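PDB 4FLN: protease Do-like 2, chloroplastic, which is a chloroplast serine protease that makes the primary cut in the photodamaged D1 protein of plant photosystem II. Local coordinates for residues 55-60 and 70-75; 86-91 and 124-129. One frame throughout, in Å; residues are numbered along the deposited sequence.

Interaction 1 of 2, residues 55-60 and 70-75; sequences CTHTAP and RQFTST
The rings of His57 and Phe72, a hydrogen-bonded antiparallel pair of this hairpin, lie nearly parallel with their planes at 23°; their centroids are 5.1 Å apart and, with the planes slid past each other, they barely overlap. Over the Phe72 face lies His57 CB, a CH-pi contact 4.0 Å from the Phe72 ring centroid; Arg70 O lies at the phenyl edge, in plane. Cys55 SG sits over one face of the imidazole, toward the rim, while Ser74 OG and Phe72 O meet its edge. His57 CG lies anti to the carbonyl carbon (chi1 -60°), which brings NE2 to Ser74 OG in a bent hydrogen bond of 3.1 Å and 136°. ND1 pairs with Glu94 O, outside the hairpin. An alanine here would be likely to leave Ser74 OG and Glu94 O without their ring partner and to open a gap beside Cys55 SG. Backbone bonds zip the strands together, among them His57 N to Phe72 O at 2.7 Å and Ser74 N to Cys55 O at 3.0 Å. Past the last bridged pair, a water accepts from Ala59 N and donates to His57 O and Arg70 O. On the opposite sheet face the Thr56 and Thr73 hydroxyls share a weak bond, and Thr56 CG2 lies against the extended Gln71 side chain, whose OE1 hydrogen-bonds Tyr493 of the second subunit. Beta-branched threonines suit the strand; glutamine has the length to reach. Ser74 thus holds one nitrogen of the buried His57 and Glu94 the other, while the Thr56 side, extended by Gln71, reaches strand 96-102 and a second subunit.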
ATOM      1  N   CYS B  55      -8.457 -11.971  32.015  1.00 59.43           N
ATOM      2  CA  CYS B  55      -9.604 -12.715  31.522  1.00 61.19           C
ATOM      3  C   CYS B  55      -9.277 -13.583  30.316  1.00 61.21           C
ATOM      4  O   CYS B  55      -8.656 -13.129  29.354  1.00 55.61           O
ATOM      5  CB  CYS B  55     -10.747 -11.765  31.171  1.00 63.17           C
ATOM      6  SG  CYS B  55     -12.073 -12.545  30.235  1.00 64.72           S
ATOM      7  N   THR B  56      -9.716 -14.835  30.374  1.00 65.18           N
ATOM      8  CA  THR B  56      -9.547 -15.764  29.269  1.00 60.93           C
ATOM      9  C   THR B  56     -10.807 -15.757  28.420  1.00 62.19           C
ATOM     10  O   THR B  56     -11.906 -15.902  28.942  1.00 62.87           O
ATOM     11  CB  THR B  56      -9.262 -17.172  29.790  1.00 62.90           C
ATOM     12  OG1 THR B  56      -8.004 -17.170  30.477  1.00 73.38           O
ATOM     13  CG2 THR B  56      -9.196 -18.158  28.653  1.00 60.86           C
ATOM     14  N   HIS B  57     -10.644 -15.585  27.112  1.00 68.72           N
ATOM     15  CA  HIS B  57     -11.782 -15.411  26.213  1.00 74.67           C
ATOM     16  C   HIS B  57     -11.968 -16.572  25.254  1.00 82.32           C
ATOM     17  O   HIS B  57     -11.105 -16.833  24.421  1.00 90.10           O
ATOM     18  CB  HIS B  57     -11.621 -14.125  25.395  1.00 76.63           C
ATOM     19  CG  HIS B  57     -11.543 -12.886  26.230  1.00 75.11           C
ATOM     20  ND1 HIS B  57     -12.655 -12.154  26.580  1.00 73.19           N
ATOM     21  CD2 HIS B  57     -10.486 -12.260  26.798  1.00 66.53           C
ATOM     22  CE1 HIS B  57     -12.286 -11.128  27.323  1.00 68.70           C
ATOM     23  NE2 HIS B  57     -10.975 -11.169  27.470  1.00 64.79           N
ATOM     24  N   THR B  58     -13.092 -17.274  25.365  1.00 82.01           N
ATOM     25  CA  THR B  58     -13.474 -18.200  24.309  1.00 80.14           C
ATOM     26  C   THR B  58     -14.758 -17.740  23.652  1.00 74.95           C
ATOM     27  O   THR B  58     -15.838 -17.913  24.204  1.00 83.82           O
ATOM     28  CB  THR B  58     -13.713 -19.613  24.849  1.00 78.79           C
ATOM     29  OG1 THR B  58     -12.648 -19.978  25.738  1.00 84.64           O
ATOM     30  CG2 THR B  58     -13.797 -20.605  23.695  1.00 68.72           C
ATOM     31  N   ALA B  59     -14.643 -17.193  22.451  1.00 64.88           N
ATOM     32  CA  ALA B  59     -15.810 -16.780  21.695  1.00 60.09           C
ATOM     33  C   ALA B  59     -16.257 -17.921  20.798  1.00 65.52           C
ATOM     34  O   ALA B  59     -15.461 -18.796  20.476  1.00 68.90           O
ATOM     35  CB  ALA B  59     -15.490 -15.552  20.871  1.00 56.20           C
ATOM     36  N   PRO B  60     -17.539 -17.926  20.404  1.00 63.71           N
ATOM     37  CA  PRO B  60     -18.028 -18.888  19.414  1.00 58.53           C
ATOM     38  C   PRO B  60     -17.673 -18.416  18.016  1.00 61.48           C
ATOM     39  O   PRO B  60     -17.563 -17.215  17.796  1.00 62.52           O
ATOM     40  CB  PRO B  60     -19.539 -18.822  19.604  1.00 61.17           C
ATOM     41  CG  PRO B  60     -19.780 -17.407  19.975  1.00 59.76           C
ATOM     42  CD  PRO B  60     -18.591 -16.976  20.805  1.00 59.83           C
ATOM     43  N   ARG B  70     -10.544 -19.198  18.725  1.00 74.15           N
ATOM     44  CA  ARG B  70      -9.327 -19.544  19.447  1.00 77.82           C
ATOM     45  C   ARG B  70      -9.228 -18.856  20.816  1.00 67.37           C
ATOM     46  O   ARG B  70      -9.398 -17.639  20.922  1.00 57.56           O
ATOM     47  CB  ARG B  70      -8.110 -19.202  18.590  1.00 86.71           C
ATOM     48  CG  ARG B  70      -6.908 -20.069  18.857  1.00101.44           C
ATOM     49  CD  ARG B  70      -5.725 -19.594  18.044  1.00114.59           C
ATOM     50  NE  ARG B  70      -4.605 -20.520  18.142  1.00122.91           N
ATOM     51  CZ  ARG B  70      -4.417 -21.544  17.318  1.00126.64           C
ATOM     52  NH1 ARG B  70      -5.277 -21.771  16.333  1.00122.42           N
ATOM     53  NH2 ARG B  70      -3.368 -22.340  17.480  1.00133.47           N
ATOM     54  N   GLN B  71      -8.938 -19.643  21.854  1.00 66.73           N
ATOM     55  CA  GLN B  71      -8.843 -19.133  23.224  1.00 72.91           C
ATOM     56  C   GLN B  71      -7.613 -18.254  23.459  1.00 81.23           C
ATOM     57  O   GLN B  71      -6.480 -18.688  23.243  1.00 88.96           O
ATOM     58  CB  GLN B  71      -8.827 -20.286  24.235  1.00 68.04           C
ATOM     59  CG  GLN B  71      -8.725 -19.818  25.683  1.00 75.86           C
ATOM     60  CD  GLN B  71      -8.803 -20.955  26.702  1.00 85.95           C
ATOM     61  OE1 GLN B  71      -9.827 -21.152  27.363  1.00 75.95           O
ATOM     62  NE2 GLN B  71      -7.707 -21.693  26.847  1.00 95.36           N
ATOM     63  N   PHE B  72      -7.846 -17.030  23.929  1.00 77.55           N
ATOM     64  CA  PHE B  72      -6.756 -16.122  24.281  1.00 84.36           C
ATOM     65  C   PHE B  72      -6.967 -15.413  25.620  1.00 79.68           C
ATOM     66  O   PHE B  72      -8.067 -15.417  26.175  1.00 75.69           O
ATOM     67  CB  PHE B  72      -6.532 -15.092  23.173  1.00 88.90           C
ATOM     68  CG  PHE B  72      -7.658 -14.117  23.006  1.00 83.43           C
ATOM     69  CD1 PHE B  72      -8.839 -14.498  22.388  1.00 79.21           C
ATOM     70  CD2 PHE B  72      -7.527 -12.810  23.444  1.00 80.85           C
ATOM     71  CE1 PHE B  72      -9.878 -13.596  22.221  1.00 72.89           C
ATOM     72  CE2 PHE B  72      -8.563 -11.904  23.278  1.00 79.53           C
ATOM     73  CZ  PHE B  72      -9.741 -12.302  22.666  1.00 73.02           C
ATOM     74  N   THR B  73      -5.903 -14.808  26.139  1.00 74.74           N
ATOM     75  CA  THR B  73      -6.011 -14.060  27.384  1.00 78.04           C
ATOM     76  C   THR B  73      -5.695 -12.584  27.158  1.00 80.17           C
ATOM     77  O   THR B  73      -4.774 -12.248  26.414  1.00 82.09           O
ATOM     78  CB  THR B  73      -5.118 -14.646  28.500  1.00 76.52           C
ATOM     79  OG1 THR B  73      -5.321 -16.063  28.582  1.00 81.96           O
ATOM     80  CG2 THR B  73      -5.459 -14.017  29.853  1.00 68.54           C
ATOM     81  N   SER B  74      -6.484 -11.714  27.787  1.00 73.84           N
ATOM     82  CA  SER B  74      -6.325 -10.271  27.660  1.00 71.38           C
ATOM     83  C   SER B  74      -6.360  -9.621  29.037  1.00 73.29           C
ATOM     84  O   SER B  74      -6.753 -10.256  30.015  1.00 82.48           O
ATOM     85  CB  SER B  74      -7.441  -9.681  26.804  1.00 63.89           C
ATOM     86  OG  SER B  74      -8.535  -9.305  27.619  1.00 65.60           O
ATOM     87  N   THR B  75      -5.959  -8.354  29.114  1.00 61.20           N
ATOM     88  CA  THR B  75      -5.956  -7.648  30.389  1.00 61.12           C
ATOM     89  C   THR B  75      -6.783  -6.366  30.330  1.00 60.98           C
ATOM     90  O   THR B  75      -7.088  -5.864  29.246  1.00 64.67           O
ATOM     91  CB  THR B  75      -4.526  -7.325  30.857  1.00 64.07           C
ATOM     92  OG1 THR B  75      -4.008  -6.222  30.104  1.00 68.76           O
ATOM     93  CG2 THR B  75      -3.623  -8.527  30.668  1.00 60.21           C
TER
HETATM   94  O   HOH W   1     -12.161 -16.193  21.947  1.00 51.52           O

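Interaction 2 of 2, residues 86-91 and 124-129; sequences LLTNAH and ALLSVE
Leu86 holds CG beside its backbone N (chi1 -66°) and then runs extended, which carries CD1 along the sheet to Val128 CG2, 4.2 Å away, while Leu86 CB rests 4.1 Å from Leu126 CB. In Thr88 it is the methyl that stands between N and the carbonyl carbon (chi1 -166°), and CG2 thereby packs 3.8 Å from Ala124 CB. Its hydroxyl turns instead to Ser77 O on the neighbouring strand 72-82: threonine thus serves an apolar neighbour and a polar one. Ala124 suits its place by being small, for its methyl is also 3.8 Å from Ala90 CA, where the chain turns from strand 85-88 into helix 90-93. On the other face Leu87 and Leu125 touch through their CD1 methyls and share Ile81 as a neighbour. Four backbone hydrogen bonds join the antiparallel strands, including Leu86 N to Leu126 O and Ala124 N to Thr88 O, both 2.7 Å. Between the two segments of this trypsin-like barrel all hydrogen bonds are thus main chain to main chain; Asn89 ND2 bonds Asp122 O. The probable catalytic His91 and Asp122 fall just beyond the paired strands, where Asp122 OD1 accepts a bond from His91 N.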
ATOM      1  N   LEU B  86     -16.728  -5.206  42.253  1.00 61.76           N
ATOM      2  CA  LEU B  86     -15.751  -4.552  41.386  1.00 59.58           C
ATOM      3  C   LEU B  86     -16.409  -4.086  40.090  1.00 60.35           C
ATOM      4  O   LEU B  86     -17.199  -4.808  39.484  1.00 69.00           O
ATOM      5  CB  LEU B  86     -14.599  -5.502  41.052  1.00 54.23           C
ATOM      6  CG  LEU B  86     -13.725  -5.910  42.231  1.00 51.54           C
ATOM      7  CD1 LEU B  86     -12.612  -6.841  41.781  1.00 46.48           C
ATOM      8  CD2 LEU B  86     -13.164  -4.660  42.902  1.00 51.73           C
ATOM      9  N   LEU B  87     -16.073  -2.882  39.661  1.00 57.26           N
ATOM     10  CA  LEU B  87     -16.639  -2.325  38.440  1.00 60.47           C
ATOM     11  C   LEU B  87     -15.656  -2.498  37.294  1.00 50.79           C
ATOM     12  O   LEU B  87     -14.454  -2.354  37.480  1.00 51.04           O
ATOM     13  CB  LEU B  87     -16.930  -0.839  38.654  1.00 63.02           C
ATOM     14  CG  LEU B  87     -17.968  -0.158  37.769  1.00 60.13           C
ATOM     15  CD1 LEU B  87     -19.093  -1.113  37.445  1.00 53.77           C
ATOM     16  CD2 LEU B  87     -18.506   1.061  38.493  1.00 56.59           C
ATOM     17  N   THR B  88     -16.160  -2.804  36.109  1.00 46.98           N
ATOM     18  CA  THR B  88     -15.299  -2.868  34.932  1.00 44.61           C
ATOM     19  C   THR B  88     -16.068  -2.689  33.630  1.00 39.46           C
ATOM     20  O   THR B  88     -17.268  -2.468  33.637  1.00 42.29           O
ATOM     21  CB  THR B  88     -14.491  -4.180  34.881  1.00 48.55           C
ATOM     22  OG1 THR B  88     -13.443  -4.051  33.913  1.00 61.67           O
ATOM     23  CG2 THR B  88     -15.380  -5.357  34.503  1.00 40.66           C
ATOM     24  N   ASN B  89     -15.365  -2.754  32.508  1.00 42.70           N
ATOM     25  CA  ASN B  89     -16.032  -2.765  31.218  1.00 48.68           C
ATOM     26  C   ASN B  89     -16.512  -4.172  30.923  1.00 58.66           C
ATOM     27  O   ASN B  89     -15.904  -5.145  31.363  1.00 58.01           O
ATOM     28  CB  ASN B  89     -15.103  -2.291  30.109  1.00 48.63           C
ATOM     29  CG  ASN B  89     -14.892  -0.806  30.134  1.00 59.30           C
ATOM     30  OD1 ASN B  89     -13.760  -0.326  30.172  1.00 76.54           O
ATOM     31  ND2 ASN B  89     -15.982  -0.060  30.128  1.00 56.03           N
ATOM     32  N   ALA B  90     -17.608  -4.294  30.189  1.00 52.87           N
ATOM     33  CA  ALA B  90     -18.111  -5.616  29.888  1.00 44.88           C
ATOM     34  C   ALA B  90     -17.172  -6.316  28.907  1.00 46.35           C
ATOM     35  O   ALA B  90     -16.968  -7.521  28.987  1.00 49.14           O
ATOM     36  CB  ALA B  90     -19.507  -5.534  29.355  1.00 34.73           C
ATOM     37  N   HIS B  91     -16.573  -5.550  28.003  1.00 50.94           N
ATOM     38  CA  HIS B  91     -15.690  -6.126  26.994  1.00 48.54           C
ATOM     39  C   HIS B  91     -14.433  -6.739  27.617  1.00 52.74           C
ATOM     40  O   HIS B  91     -13.812  -7.627  27.031  1.00 61.29           O
ATOM     41  CB  HIS B  91     -15.355  -5.121  25.880  1.00 37.93           C
ATOM     42  CG  HIS B  91     -14.204  -4.209  26.193  1.00 59.29           C
ATOM     43  ND1 HIS B  91     -14.353  -2.849  26.357  1.00 60.28           N
ATOM     44  CD2 HIS B  91     -12.880  -4.460  26.342  1.00 63.16           C
ATOM     45  CE1 HIS B  91     -13.176  -2.304  26.603  1.00 58.35           C
ATOM     46  NE2 HIS B  91     -12.264  -3.259  26.595  1.00 57.92           N
ATOM     47  N   ALA B 124     -19.570  -3.967  33.578  1.00 48.34           N
ATOM     48  CA  ALA B 124     -19.732  -5.258  34.219  1.00 56.32           C
ATOM     49  C   ALA B 124     -19.362  -5.145  35.681  1.00 54.51           C
ATOM     50  O   ALA B 124     -18.467  -4.385  36.051  1.00 58.33           O
ATOM     51  CB  ALA B 124     -18.906  -6.324  33.528  1.00 30.59           C
ATOM     52  N   LEU B 125     -20.084  -5.887  36.510  1.00 46.94           N
ATOM     53  CA  LEU B 125     -19.801  -5.939  37.924  1.00 51.88           C
ATOM     54  C   LEU B 125     -19.153  -7.281  38.194  1.00 56.62           C
ATOM     55  O   LEU B 125     -19.479  -8.268  37.537  1.00 67.76           O
ATOM     56  CB  LEU B 125     -21.091  -5.794  38.717  1.00 61.52           C
ATOM     57  CG  LEU B 125     -21.068  -4.765  39.844  1.00 69.87           C
ATOM     58  CD1 LEU B 125     -20.406  -3.488  39.370  1.00 66.42           C
ATOM     59  CD2 LEU B 125     -22.481  -4.493  40.334  1.00 70.13           C
ATOM     60  N   LEU B 126     -18.214  -7.318  39.130  1.00 49.53           N
ATOM     61  CA  LEU B 126     -17.595  -8.578  39.513  1.00 54.49           C
ATOM     62  C   LEU B 126     -17.620  -8.741  41.028  1.00 61.88           C
ATOM     63  O   LEU B 126     -17.540  -7.756  41.779  1.00 53.28           O
ATOM     64  CB  LEU B 126     -16.149  -8.656  39.018  1.00 52.97           C
ATOM     65  CG  LEU B 126     -15.787  -8.405  37.558  1.00 46.17           C
ATOM     66  CD1 LEU B 126     -14.277  -8.371  37.427  1.00 45.34           C
ATOM     67  CD2 LEU B 126     -16.367  -9.463  36.649  1.00 50.35           C
ATOM     68  N   SER B 127     -17.726  -9.990  41.471  1.00 71.25           N
ATOM     69  CA  SER B 127     -17.613 -10.315  42.892  1.00 78.95           C
ATOM     70  C   SER B 127     -16.308 -11.066  43.087  1.00 71.48           C
ATOM     71  O   SER B 127     -15.804 -11.690  42.149  1.00 63.06           O
ATOM     72  CB  SER B 127     -18.796 -11.166  43.371  1.00 81.40           C
ATOM     73  OG  SER B 127     -18.799 -12.443  42.753  1.00 80.63           O
ATOM     74  N   VAL B 128     -15.740 -10.979  44.284  1.00 74.39           N
ATOM     75  CA  VAL B 128     -14.485 -11.675  44.552  1.00 87.06           C
ATOM     76  C   VAL B 128     -14.469 -12.478  45.851  1.00 97.28           C
ATOM     77  O   VAL B 128     -15.055 -12.078  46.857  1.00 92.70           O
ATOM     78  CB  VAL B 128     -13.274 -10.729  44.498  1.00 84.39           C
ATOM     79  CG1 VAL B 128     -12.268 -11.077  45.590  1.00 83.01           C
ATOM     80  CG2 VAL B 128     -12.628 -10.802  43.129  1.00 81.24           C
ATOM     81  N   GLU B 129     -13.790 -13.621  45.798  1.00109.87           N
ATOM     82  CA  GLU B 129     -13.639 -14.505  46.945  1.00110.50           C
ATOM     83  C   GLU B 129     -12.174 -14.885  47.219  1.00101.08           C
ATOM     84  O   GLU B 129     -11.527 -15.532  46.390  1.00 94.65           O
ATOM     85  CB  GLU B 129     -14.497 -15.757  46.758  1.00115.07           C
ATOM     86  CG  GLU B 129     -14.430 -16.341  45.359  1.00119.42           C
ATOM     87  CD  GLU B 129     -15.051 -17.721  45.281  1.00125.15           C
ATOM     88  OE1 GLU B 129     -15.516 -18.221  46.329  1.00124.57           O
ATOM     89  OE2 GLU B 129     -15.071 -18.307  44.177  1.00126.11           O
TER

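Interactions 1 and 2 belong to one six-stranded antiparallel barrel, and their centres lie 16 Å apart. Strand 72-82 pairs with 50-57 in the first contact and with 85-88 on its other side, so the two contacts follow one another both along the chain and across the sheet. They also meet directly, His57 CE1 packing 3.8 Å from His91 O. Interaction 2 carries His91 and abuts Asp122. Measured between nearest atoms, the Asn89 side chain comes within about 3 Å of that of Ser200, the probable nucleophile, and from interaction 1 the Ser74 side chain is about 7 Å from that of His91. Interaction 1 touches a second subunit, whereas interaction 2 is touched by no other chain.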